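Local atomic coordinates of MgGH51 (Meripilus giganteus, PDB entry 6ZPV), a protein that hydrolyses the glycosidic bonds of terminal alpha-L-arabinofuranosyl residues, releasing arabinose from arabinose-containing glycans, as a fungal alpha-L-arabinofuranosidase of glycoside hydrolase family GH51. Residues S358-L370 / F379-P392. Residues are numbered along the deposited sequence; the frame is centred on the assembly and turned at random. Where two conformers were deposited one is given.
Sequences SYPYRWHDFVTAL and FIATTNAWNPVLSP. With NAG (2-acetamido-2-deoxy-beta-D-glucopyranose), chain B; NAG (2-acetamido-2-deoxy-beta-D-glucopyranose), chain C; BMA (beta-D-mannopyranose), chain D; MAN (alpha-D-mannopyranose), chain E.
Trp363 is wedged between strand 379-381 and the returning loop, with its indole N-H given to the loop: NE1 donates to Pro392 O at 2.9 Å (N-H...O 153°), meeting a lone pair in the carbonyl plane. One indole face carries two methyl groups, Leu390 CD1 at 4.0 Å from the centroid of the five-membered ring and Ala381 CB over the six-membered ring, both CH-pi contacts; Val367 CG2, from the next turn of the helix, lies against the opposite face. Phe379 O lies at the indole edge near CH2. With CG anti to the backbone N (chi1 168°), the indole extends from the helix into the gap between strand and loop.

Tyr359, one turn earlier, sends its hydroxyl to the backbone at Thr382, whose N donates to OH at 3.1 Å through a bent bond (139°); the same OH is also hydrogen-bonded to Val348 O of the adjacent strand. Thr383 CG2 packs at 3.4 Å from Tyr359 CD2, and Leu390 CD1 touches CE2. Beside it Pro360 CG meets Pro388 CG at 3.8 Å, while a water donates to Pro360 O and accepts from Ser391 N, bridging helix and loop. Farther along the helix, Val367 CG1 rests on Pro392 CG.

Cis peptide bonds precede both Pro388 and Pro392, and between Asn384 and Asn387 the loop makes a type II turn. Within the turn, Trp386 lays one ring face against the first N-acetylglucosamine, and Asn387 ND2 donates to O3 of the second at 3.2 Å. Helix 359-370 runs nearly antiparallel to strand 379-381 and belongs to the crossover helix of the beta-alpha-beta unit between strand 345-348 and strand 378-381, characteristic of the (beta/alpha)8 barrel of GH51 enzymes.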
ATOM      1  N   SER A 358      27.439   3.026   9.293  1.00 12.81           N
ATOM      2  CA  SER A 358      27.797   2.506   7.952  1.00 12.47           C
ATOM      3  C   SER A 358      27.152   3.274   6.811  1.00 11.40           C
ATOM      4  O   SER A 358      27.610   3.128   5.678  1.00 12.56           O
ATOM      5  CB  SER A 358      27.441   1.041   7.874  1.00 13.07           C
ATOM      6  OG  SER A 358      26.033   0.907   7.948  1.00 12.55           O
ATOM      7  N   TYR A 359      26.076   3.999   7.068  1.00 11.66           N
ATOM      8  CA  TYR A 359      25.393   4.637   5.927  1.00 11.70           C
ATOM      9  C   TYR A 359      26.326   5.539   5.142  1.00 11.36           C
ATOM     10  O   TYR A 359      26.177   5.601   3.912  1.00 11.86           O
ATOM     11  CB  TYR A 359      24.127   5.394   6.330  1.00 11.35           C
ATOM     12  CG  TYR A 359      23.218   5.755   5.171  1.00 11.62           C
ATOM     13  CD1 TYR A 359      22.570   4.769   4.424  1.00 11.62           C
ATOM     14  CD2 TYR A 359      22.889   7.065   4.862  1.00 11.92           C
ATOM     15  CE1 TYR A 359      21.638   5.050   3.451  1.00 10.69           C
ATOM     16  CE2 TYR A 359      21.927   7.369   3.908  1.00 12.16           C
ATOM     17  CZ  TYR A 359      21.261   6.359   3.243  1.00 11.24           C
ATOM     18  OH  TYR A 359      20.239   6.699   2.367  1.00 10.83           O
ATOM     19  N   PRO A 360      27.294   6.291   5.728  1.00 12.43           N
ATOM     20  CA  PRO A 360      28.120   7.126   4.862  1.00 12.90           C
ATOM     21  C   PRO A 360      28.789   6.370   3.703  1.00 11.84           C
ATOM     22  O   PRO A 360      28.733   6.821   2.566  1.00 12.47           O
ATOM     23  CB  PRO A 360      29.053   7.804   5.814  1.00 14.31           C
ATOM     24  CG  PRO A 360      28.266   7.908   7.111  1.00 14.39           C
ATOM     25  CD  PRO A 360      27.506   6.596   7.163  1.00 13.56           C
ATOM     26  N   TYR A 361      29.376   5.209   3.955  1.00 12.92           N
ATOM     27  CA  TYR A 361      30.012   4.465   2.861  1.00 12.81           C
ATOM     28  C   TYR A 361      28.969   3.772   1.994  1.00 11.91           C
ATOM     29  O   TYR A 361      29.183   3.586   0.804  1.00 12.81           O
ATOM     30  CB  TYR A 361      31.151   3.527   3.317  1.00 13.92           C
ATOM     31  CG  TYR A 361      30.769   2.265   4.070  1.00 14.08           C
ATOM     32  CD1 TYR A 361      30.146   1.210   3.427  1.00 15.43           C
ATOM     33  CD2 TYR A 361      31.069   2.087   5.404  1.00 15.28           C
ATOM     34  CE1 TYR A 361      29.830   0.031   4.113  1.00 15.06           C
ATOM     35  CE2 TYR A 361      30.757   0.942   6.099  1.00 15.03           C
ATOM     36  CZ  TYR A 361      30.174  -0.111   5.440  1.00 14.59           C
ATOM     37  OH  TYR A 361      29.860  -1.254   6.171  1.00 17.78           O
ATOM     38  N   ARG A 362      27.868   3.310   2.598  1.00 11.32           N
ATOM     39  CA  ARG A 362      26.821   2.662   1.808  1.00 11.28           C
ATOM     40  C   ARG A 362      26.169   3.679   0.828  1.00 11.03           C
ATOM     41  O   ARG A 362      26.077   3.401  -0.390  1.00 11.54           O
ATOM     42  CB  ARG A 362      25.789   1.962   2.685  1.00 11.24           C
ATOM     43  CG  ARG A 362      26.403   0.847   3.516  1.00 11.44           C
ATOM     44  CD  ARG A 362      25.401   0.069   4.370  1.00 11.27           C
ATOM     45  NE  ARG A 362      24.759   0.861   5.423  1.00 11.54           N
ATOM     46  CZ  ARG A 362      23.497   1.264   5.506  1.00 11.20           C
ATOM     47  NH1 ARG A 362      22.636   1.082   4.510  1.00 10.85           N
ATOM     48  NH2 ARG A 362      23.071   1.837   6.606  1.00 11.46           N
ATOM     49  N   TRP A 363      25.733   4.802   1.367  1.00 11.36           N
ATOM     50  CA  TRP A 363      25.251   5.908   0.518  1.00 11.24           C
ATOM     51  C   TRP A 363      26.311   6.284  -0.507  1.00 11.07           C
ATOM     52  O   TRP A 363      25.995   6.429  -1.707  1.00 11.91           O
ATOM     53  CB  TRP A 363      24.936   7.130   1.414  1.00 11.11           C
ATOM     54  CG  TRP A 363      24.700   8.402   0.645  1.00 11.42           C
ATOM     55  CD1 TRP A 363      25.611   9.354   0.330  1.00 12.55           C
ATOM     56  CD2 TRP A 363      23.462   8.826   0.045  1.00 11.29           C
ATOM     57  NE1 TRP A 363      25.058  10.323  -0.436  1.00 12.63           N
ATOM     58  CE2 TRP A 363      23.734  10.028  -0.619  1.00 11.79           C
ATOM     59  CE3 TRP A 363      22.160   8.300  -0.033  1.00 11.27           C
ATOM     60  CZ2 TRP A 363      22.767  10.735  -1.320  1.00 12.14           C
ATOM     61  CZ3 TRP A 363      21.210   8.996  -0.730  1.00 11.45           C
ATOM     62  CH2 TRP A 363      21.506  10.206  -1.366  1.00 12.09           C
ATOM     63  N   HIS A 364      27.544   6.532  -0.098  1.00 11.82           N
ATOM     64  CA  HIS A 364      28.543   6.975  -1.079  1.00 12.27           C
ATOM     65  C   HIS A 364      28.666   5.962  -2.211  1.00 11.79           C
ATOM     66  O   HIS A 364      28.648   6.355  -3.400  1.00 12.62           O
ATOM     67  CB  HIS A 364      29.894   7.165  -0.404  1.00 13.03           C
ATOM     68  CG  HIS A 364      30.964   7.530  -1.394  1.00 14.15           C
ATOM     69  ND1 HIS A 364      31.639   6.578  -2.151  1.00 16.00           N
ATOM     70  CD2 HIS A 364      31.370   8.723  -1.838  1.00 15.90           C
ATOM     71  CE1 HIS A 364      32.486   7.203  -2.976  1.00 17.10           C
ATOM     72  NE2 HIS A 364      32.334   8.457  -2.810  1.00 17.73           N
ATOM     73  N   ASP A 365      28.805   4.702  -1.869  1.00 12.14           N
ATOM     74  CA  ASP A 365      29.118   3.726  -2.931  1.00 12.08           C
ATOM     75  C   ASP A 365      27.868   3.445  -3.807  1.00 12.16           C
ATOM     76  O   ASP A 365      27.996   3.366  -5.016  1.00 12.24           O
ATOM     77  CB  ASP A 365      29.697   2.440  -2.336  1.00 13.07           C
ATOM     78  CG  ASP A 365      31.062   2.628  -1.675  1.00 14.40           C
ATOM     79  OD1 ASP A 365      31.619   3.748  -1.721  1.00 15.39           O
ATOM     80  OD2 ASP A 365      31.593   1.621  -1.184  1.00 17.84           O
ATOM     81  N   PHE A 366      26.695   3.333  -3.179  1.00 11.72           N
ATOM     82  CA  PHE A 366      25.478   3.168  -3.975  1.00 10.95           C
ATOM     83  C   PHE A 366      25.236   4.359  -4.833  1.00 11.15           C
ATOM     84  O   PHE A 366      24.981   4.173  -6.035  1.00 11.87           O
ATOM     85  CB  PHE A 366      24.250   2.873  -3.084  1.00 11.24           C
ATOM     86  CG  PHE A 366      24.000   1.424  -2.741  1.00 11.33           C
ATOM     87  CD1 PHE A 366      24.686   0.816  -1.699  1.00 11.71           C
ATOM     88  CD2 PHE A 366      23.124   0.692  -3.491  1.00 11.62           C
ATOM     89  CE1 PHE A 366      24.475  -0.524  -1.417  1.00 11.78           C
ATOM     90  CE2 PHE A 366      22.913  -0.663  -3.215  1.00 11.91           C
ATOM     91  CZ  PHE A 366      23.575  -1.255  -2.175  1.00 11.32           C
ATOM     92  N   VAL A 367      25.217   5.567  -4.296  1.00 11.25           N
ATOM     93  CA  VAL A 367      24.793   6.716  -5.109  1.00 11.82           C
ATOM     94  C   VAL A 367      25.881   7.054  -6.144  1.00 11.78           C
ATOM     95  O   VAL A 367      25.541   7.427  -7.278  1.00 12.20           O
ATOM     96  CB  VAL A 367      24.405   7.927  -4.237  1.00 11.95           C
ATOM     97  CG1 VAL A 367      24.079   9.136  -5.092  1.00 12.68           C
ATOM     98  CG2 VAL A 367      23.242   7.546  -3.365  1.00 12.57           C
ATOM     99  N   THR A 368      27.169   6.904  -5.818  1.00 11.90           N
ATOM    100  CA  THR A 368      28.186   7.188  -6.845  1.00 12.82           C
ATOM    101  C   THR A 368      27.903   6.296  -8.082  1.00 12.03           C
ATOM    102  O   THR A 368      27.910   6.759  -9.234  1.00 13.14           O
ATOM    103  CB  THR A 368      29.608   6.998  -6.302  1.00 13.64           C
ATOM    104  OG1 THR A 368      29.818   7.923  -5.230  1.00 14.77           O
ATOM    105  CG2 THR A 368      30.659   7.236  -7.355  1.00 16.21           C
ATOM    106  N   ALA A 369      27.695   4.992  -7.826  1.00 12.05           N
ATOM    107  CA  ALA A 369      27.436   4.043  -8.932  1.00 12.40           C
ATOM    108  C   ALA A 369      26.106   4.326  -9.631  1.00 11.66           C
ATOM    109  O   ALA A 369      26.033   4.338 -10.879  1.00 12.64           O
ATOM    110  CB  ALA A 369      27.505   2.637  -8.434  1.00 13.10           C
ATOM    111  N   LEU A 370      25.032   4.453  -8.837  1.00 11.43           N
ATOM    112  CA  LEU A 370      23.707   4.586  -9.431  0.50 12.11           C
ATOM    113  C   LEU A 370      23.531   5.938 -10.134  1.00 11.76           C
ATOM    114  O   LEU A 370      22.908   5.993 -11.207  1.00 12.17           O
ATOM    115  CB  LEU A 370      22.636   4.345  -8.362  0.50 11.36           C
ATOM    116  CG  LEU A 370      22.228   2.897  -8.113  0.50 11.04           C
ATOM    117  CD1 LEU A 370      23.376   1.960  -7.734  0.50 11.37           C
ATOM    118  CD2 LEU A 370      21.150   2.824  -7.079  0.50 11.45           C
ATOM    119  N   PHE A 379      18.252  11.011  -6.016  1.00 11.67           N
ATOM    120  CA  PHE A 379      18.435  10.019  -4.956  1.00 11.27           C
ATOM    121  C   PHE A 379      18.145  10.615  -3.594  1.00 11.66           C
ATOM    122  O   PHE A 379      18.654  11.693  -3.232  1.00 12.56           O
ATOM    123  CB  PHE A 379      19.832   9.384  -5.021  1.00 12.03           C
ATOM    124  CG  PHE A 379      19.989   8.519  -6.261  1.00 11.65           C
ATOM    125  CD1 PHE A 379      19.519   7.207  -6.248  1.00 12.28           C
ATOM    126  CD2 PHE A 379      20.480   9.027  -7.443  1.00 12.57           C
ATOM    127  CE1 PHE A 379      19.566   6.415  -7.388  1.00 12.37           C
ATOM    128  CE2 PHE A 379      20.495   8.249  -8.589  1.00 12.94           C
ATOM    129  CZ  PHE A 379      20.033   6.956  -8.570  1.00 12.01           C
ATOM    130  N   ILE A 380      17.372   9.892  -2.784  1.00 11.01           N
ATOM    131  CA  ILE A 380      16.888  10.378  -1.469  1.00 10.96           C
ATOM    132  C   ILE A 380      17.603   9.612  -0.355  1.00 11.39           C
ATOM    133  O   ILE A 380      17.558   8.362  -0.322  1.00 11.26           O
ATOM    134  CB  ILE A 380      15.366  10.188  -1.368  1.00 10.93           C
ATOM    135  CG1 ILE A 380      14.595  10.804  -2.525  1.00 11.40           C
ATOM    136  CG2 ILE A 380      14.893  10.683  -0.044  1.00 12.06           C
ATOM    137  CD1 ILE A 380      13.206  10.315  -2.696  1.00 12.50           C
ATOM    138  N   ALA A 381      18.214  10.352   0.574  1.00 10.96           N
ATOM    139  CA  ALA A 381      18.907   9.810   1.739  1.00 11.34           C
ATOM    140  C   ALA A 381      17.908   9.572   2.886  1.00 10.94           C
ATOM    141  O   ALA A 381      16.923  10.323   3.029  1.00 11.87           O
ATOM    142  CB  ALA A 381      20.016  10.743   2.138  1.00 12.00           C
ATOM    143  N   THR A 382      18.252   8.605   3.751  1.00 10.68           N
ATOM    144  CA  THR A 382      17.321   8.188   4.784  1.00 10.62           C
ATOM    145  C   THR A 382      17.845   8.359   6.201  1.00 11.50           C
ATOM    146  O   THR A 382      17.113   8.079   7.170  1.00 12.34           O
ATOM    147  CB  THR A 382      16.954   6.705   4.582  1.00 11.29           C
ATOM    148  OG1 THR A 382      18.115   5.965   4.940  1.00 11.49           O
ATOM    149  CG2 THR A 382      16.454   6.402   3.193  1.00 11.51           C
ATOM    150  N   THR A 383      19.102   8.780   6.377  1.00 11.81           N
ATOM    151  CA  THR A 383      19.587   9.178   7.677  1.00 12.46           C
ATOM    152  C   THR A 383      18.888  10.497   8.114  1.00 12.55           C
ATOM    153  O   THR A 383      18.250  11.169   7.290  1.00 13.34           O
ATOM    154  CB  THR A 383      21.114   9.325   7.653  1.00 12.21           C
ATOM    155  OG1 THR A 383      21.539   9.859   6.387  1.00 12.09           O
ATOM    156  CG2 THR A 383      21.791   7.995   7.915  1.00 12.61           C
ATOM    157  N   ASN A 384      19.091  10.848   9.381  1.00 13.26           N
ATOM    158  CA  ASN A 384      18.605  12.162   9.843  1.00 13.94           C
ATOM    159  C   ASN A 384      19.336  13.241   9.047  1.00 14.59           C
ATOM    160  O   ASN A 384      20.568  13.100   8.722  1.00 15.61           O
ATOM    161  CB  ASN A 384      18.895  12.337  11.338  1.00 14.73           C
ATOM    162  CG  ASN A 384      18.140  11.352  12.186  1.00 16.76           C
ATOM    163  OD1 ASN A 384      17.013  10.973  11.871  1.00 16.60           O
ATOM    164  ND2 ASN A 384      18.748  10.963  13.301  1.00 19.48           N
ATOM    165  N   ALA A 385      18.657  14.309   8.743  1.00 15.24           N
ATOM    166  CA  ALA A 385      19.236  15.296   7.831  1.00 16.33           C
ATOM    167  C   ALA A 385      20.547  15.822   8.374  1.00 16.97           C
ATOM    168  O   ALA A 385      20.599  16.324   9.495  1.00 18.15           O
ATOM    169  CB  ALA A 385      18.226  16.392   7.606  1.00 19.86           C
ATOM    170  N   TRP A 386      21.590  15.698   7.568  1.00 16.37           N
ATOM    171  CA  TRP A 386      22.904  16.345   7.756  1.00 16.22           C
ATOM    172  C   TRP A 386      23.763  15.756   8.863  1.00 16.66           C
ATOM    173  O   TRP A 386      24.875  16.267   9.075  1.00 16.92           O
ATOM    174  CB  TRP A 386      22.750  17.877   7.955  1.00 17.66           C
ATOM    175  CG  TRP A 386      21.900  18.447   6.872  1.00 16.30           C
ATOM    176  CD1 TRP A 386      20.672  18.997   7.028  1.00 18.99           C
ATOM    177  CD2 TRP A 386      22.154  18.459   5.479  1.00 15.41           C
ATOM    178  NE1 TRP A 386      20.097  19.312   5.813  1.00 18.11           N
ATOM    179  CE2 TRP A 386      21.017  19.018   4.854  1.00 16.72           C
ATOM    180  CE3 TRP A 386      23.217  18.046   4.685  1.00 16.30           C
ATOM    181  CZ2 TRP A 386      20.930  19.149   3.481  1.00 17.00           C
ATOM    182  CZ3 TRP A 386      23.139  18.190   3.320  1.00 17.14           C
ATOM    183  CH2 TRP A 386      21.997  18.733   2.729  1.00 18.08           C
ATOM    184  N   ASN A 387      23.321  14.712   9.522  1.00 15.55           N
ATOM    185  CA  ASN A 387      24.090  14.083  10.617  1.00 15.29           C
ATOM    186  C   ASN A 387      23.836  12.589  10.556  1.00 14.89           C
ATOM    187  O   ASN A 387      22.788  12.118  10.998  1.00 15.95           O
ATOM    188  CB  ASN A 387      23.724  14.636  11.975  1.00 16.86           C
ATOM    189  CG  ASN A 387      24.162  16.053  12.201  1.00 20.90           C
ATOM    190  OD1 ASN A 387      25.372  16.270  12.395  1.00 23.26           O
ATOM    191  ND2 ASN A 387      23.244  17.010  12.122  1.00 25.86           N
ATOM    192  N   PRO A 388      24.732  11.784   9.928  1.00 15.39           N
ATOM    193  CA  PRO A 388      26.081  12.158   9.548  1.00 15.76           C
ATOM    194  C   PRO A 388      26.111  12.891   8.231  1.00 15.45           C
ATOM    195  O   PRO A 388      25.190  12.847   7.423  1.00 15.44           O
ATOM    196  CB  PRO A 388      26.742  10.778   9.369  1.00 17.67           C
ATOM    197  CG  PRO A 388      25.616   9.868   8.940  1.00 15.42           C
ATOM    198  CD  PRO A 388      24.417  10.360   9.729  1.00 14.76           C
ATOM    199  N   VAL A 389      27.246  13.499   7.971  1.00 17.84           N
ATOM    200  CA  VAL A 389      27.475  14.232   6.728  1.00 16.51           C
ATOM    201  C   VAL A 389      27.790  13.255   5.588  1.00 15.68           C
ATOM    202  O   VAL A 389      28.670  12.431   5.710  1.00 17.80           O
ATOM    203  CB  VAL A 389      28.628  15.188   6.908  1.00 20.08           C
ATOM    204  CG1 VAL A 389      28.846  15.942   5.604  1.00 26.07           C
ATOM    205  CG2 VAL A 389      28.395  16.102   8.116  1.00 24.39           C
ATOM    206  N   LEU A 390      26.984  13.284   4.535  1.00 14.71           N
ATOM    207  CA  LEU A 390      27.074  12.361   3.410  1.00 14.11           C
ATOM    208  C   LEU A 390      27.777  12.933   2.193  1.00 14.70           C
ATOM    209  O   LEU A 390      27.681  14.131   1.947  1.00 15.74           O
ATOM    210  CB  LEU A 390      25.699  11.854   3.020  1.00 13.90           C
ATOM    211  CG  LEU A 390      24.889  11.208   4.137  1.00 13.11           C
ATOM    212  CD1 LEU A 390      23.482  10.852   3.622  1.00 14.72           C
ATOM    213  CD2 LEU A 390      25.570   9.972   4.688  1.00 14.35           C
ATOM    214  N   SER A 391      28.432  12.052   1.441  1.00 14.02           N
ATOM    215  CA  SER A 391      29.064  12.372   0.159  1.00 15.14           C
ATOM    216  C   SER A 391      28.641  11.284  -0.817  1.00 14.43           C
ATOM    217  O   SER A 391      28.816  10.097  -0.536  1.00 15.43           O
ATOM    218  CB  SER A 391      30.572  12.349   0.339  1.00 18.12           C
ATOM    219  OG  SER A 391      31.175  12.564  -0.905  1.00 24.29           O
ATOM    220  N   PRO A 392      28.101  11.609  -2.009  1.00 14.01           N
ATOM    221  CA  PRO A 392      27.801  12.972  -2.461  1.00 14.34           C
ATOM    222  C   PRO A 392      26.724  13.648  -1.605  1.00 15.11           C
ATOM    223  O   PRO A 392      25.963  13.024  -0.877  1.00 14.32           O
ATOM    224  CB  PRO A 392      27.318  12.725  -3.921  1.00 15.08           C
ATOM    225  CG  PRO A 392      26.726  11.380  -3.901  1.00 15.69           C
ATOM    226  CD  PRO A 392      27.613  10.617  -2.972  1.00 14.04           C
TER
HETATM  227  C1  NAG B   1      21.522  23.437   4.190  1.00 19.30           C
HETATM  228  C2  NAG B   1      22.899  22.728   4.171  1.00 17.64           C
HETATM  229  C3  NAG B   1      23.207  21.889   5.395  1.00 19.13           C
HETATM  230  C4  NAG B   1      22.872  22.499   6.708  1.00 18.14           C
HETATM  231  C5  NAG B   1      21.477  23.101   6.577  1.00 17.80           C
HETATM  232  C6  NAG B   1      21.099  23.917   7.829  1.00 18.40           C
HETATM  233  C7  NAG B   1      23.558  22.503   1.828  1.00 20.41           C
HETATM  234  C8  NAG B   1      23.461  21.677   0.540  1.00 22.34           C
HETATM  235  N2  NAG B   1      23.081  21.988   2.934  1.00 18.13           N
HETATM  236  O3  NAG B   1      24.574  21.412   5.371  1.00 19.85           O
HETATM  237  O4  NAG B   1      22.795  21.593   7.811  1.00 17.04           O
HETATM  238  O5  NAG B   1      21.369  24.023   5.521  1.00 17.99           O
HETATM  239  O6  NAG B   1      22.109  24.887   8.116  1.00 21.56           O
HETATM  240  O7  NAG B   1      24.145  23.589   1.834  1.00 23.92           O
HETATM  241  C1  NAG C   2      23.914  21.501   8.656  1.00 18.53           C
HETATM  242  C2  NAG C   2      23.479  20.904   9.987  1.00 17.63           C
HETATM  243  C3  NAG C   2      24.649  20.737  10.890  1.00 19.00           C
HETATM  244  C4  NAG C   2      25.653  19.868  10.124  1.00 21.23           C
HETATM  245  C5  NAG C   2      25.930  20.381   8.700  1.00 22.96           C
HETATM  246  C6  NAG C   2      26.831  19.443   7.852  1.00 28.00           C
HETATM  247  C7  NAG C   2      21.220  21.363  10.806  1.00 20.61           C
HETATM  248  C8  NAG C   2      20.325  22.407  11.479  1.00 21.50           C
HETATM  249  N2  NAG C   2      22.449  21.756  10.596  1.00 17.89           N
HETATM  250  O3  NAG C   2      24.219  20.010  12.051  1.00 19.98           O
HETATM  251  O4  NAG C   2      26.949  19.897  10.755  1.00 26.41           O
HETATM  252  O5  NAG C   2      24.735  20.547   7.975  1.00 21.80           O
HETATM  253  O6  NAG C   2      27.066  19.814   6.467  1.00 25.41           O
HETATM  254  O7  NAG C   2      20.751  20.298  10.452  1.00 20.53           O
HETATM  255  C1  BMA D   3      27.271  18.889  11.680  1.00 22.51           C
HETATM  256  C2  BMA D   3      28.812  18.757  11.660  1.00 25.70           C
HETATM  257  C3  BMA D   3      29.253  17.787  12.745  1.00 27.94           C
HETATM  258  C4  BMA D   3      28.722  18.201  14.120  1.00 23.51           C
HETATM  259  C5  BMA D   3      27.229  18.438  14.051  1.00 21.05           C
HETATM  260  C6  BMA D   3      26.721  19.059  15.369  1.00 21.33           C
HETATM  261  O2  BMA D   3      29.478  20.029  11.837  1.00 27.22           O
HETATM  262  O3  BMA D   3      30.692  17.743  12.805  1.00 31.18           O
HETATM  263  O4  BMA D   3      29.036  17.262  15.133  1.00 26.00           O
HETATM  264  O5  BMA D   3      26.910  19.372  13.012  1.00 22.18           O
HETATM  265  O6  BMA D   3      25.279  18.932  15.356  1.00 20.88           O
HETATM  266  C1  MAN E   6      31.239  16.574  12.211  1.00 40.70           C
HETATM  267  C2  MAN E   6      32.676  16.445  12.680  1.00 40.99           C
HETATM  268  C3  MAN E   6      33.606  17.558  12.108  1.00 40.52           C
HETATM  269  C4  MAN E   6      33.453  17.612  10.614  1.00 36.83           C
HETATM  270  C5  MAN E   6      31.978  17.786  10.204  1.00 30.32           C
HETATM  271  C6  MAN E   6      31.815  17.849   8.652  1.00 43.32           C
HETATM  272  O2  MAN E   6      33.195  15.146  12.278  1.00 42.49           O
HETATM  273  O3  MAN E   6      34.946  17.233  12.400  1.00 42.85           O
HETATM  274  O4  MAN E   6      34.257  18.675  10.091  1.00 43.32           O
HETATM  275  O5  MAN E   6      31.218  16.721  10.797  1.00 30.84           O
HETATM  276  O6  MAN E   6      32.108  16.527   8.120  1.00 47.46           O
HETATM  277  O   HOH W   1      28.978   9.610   2.767  1.00 16.51           O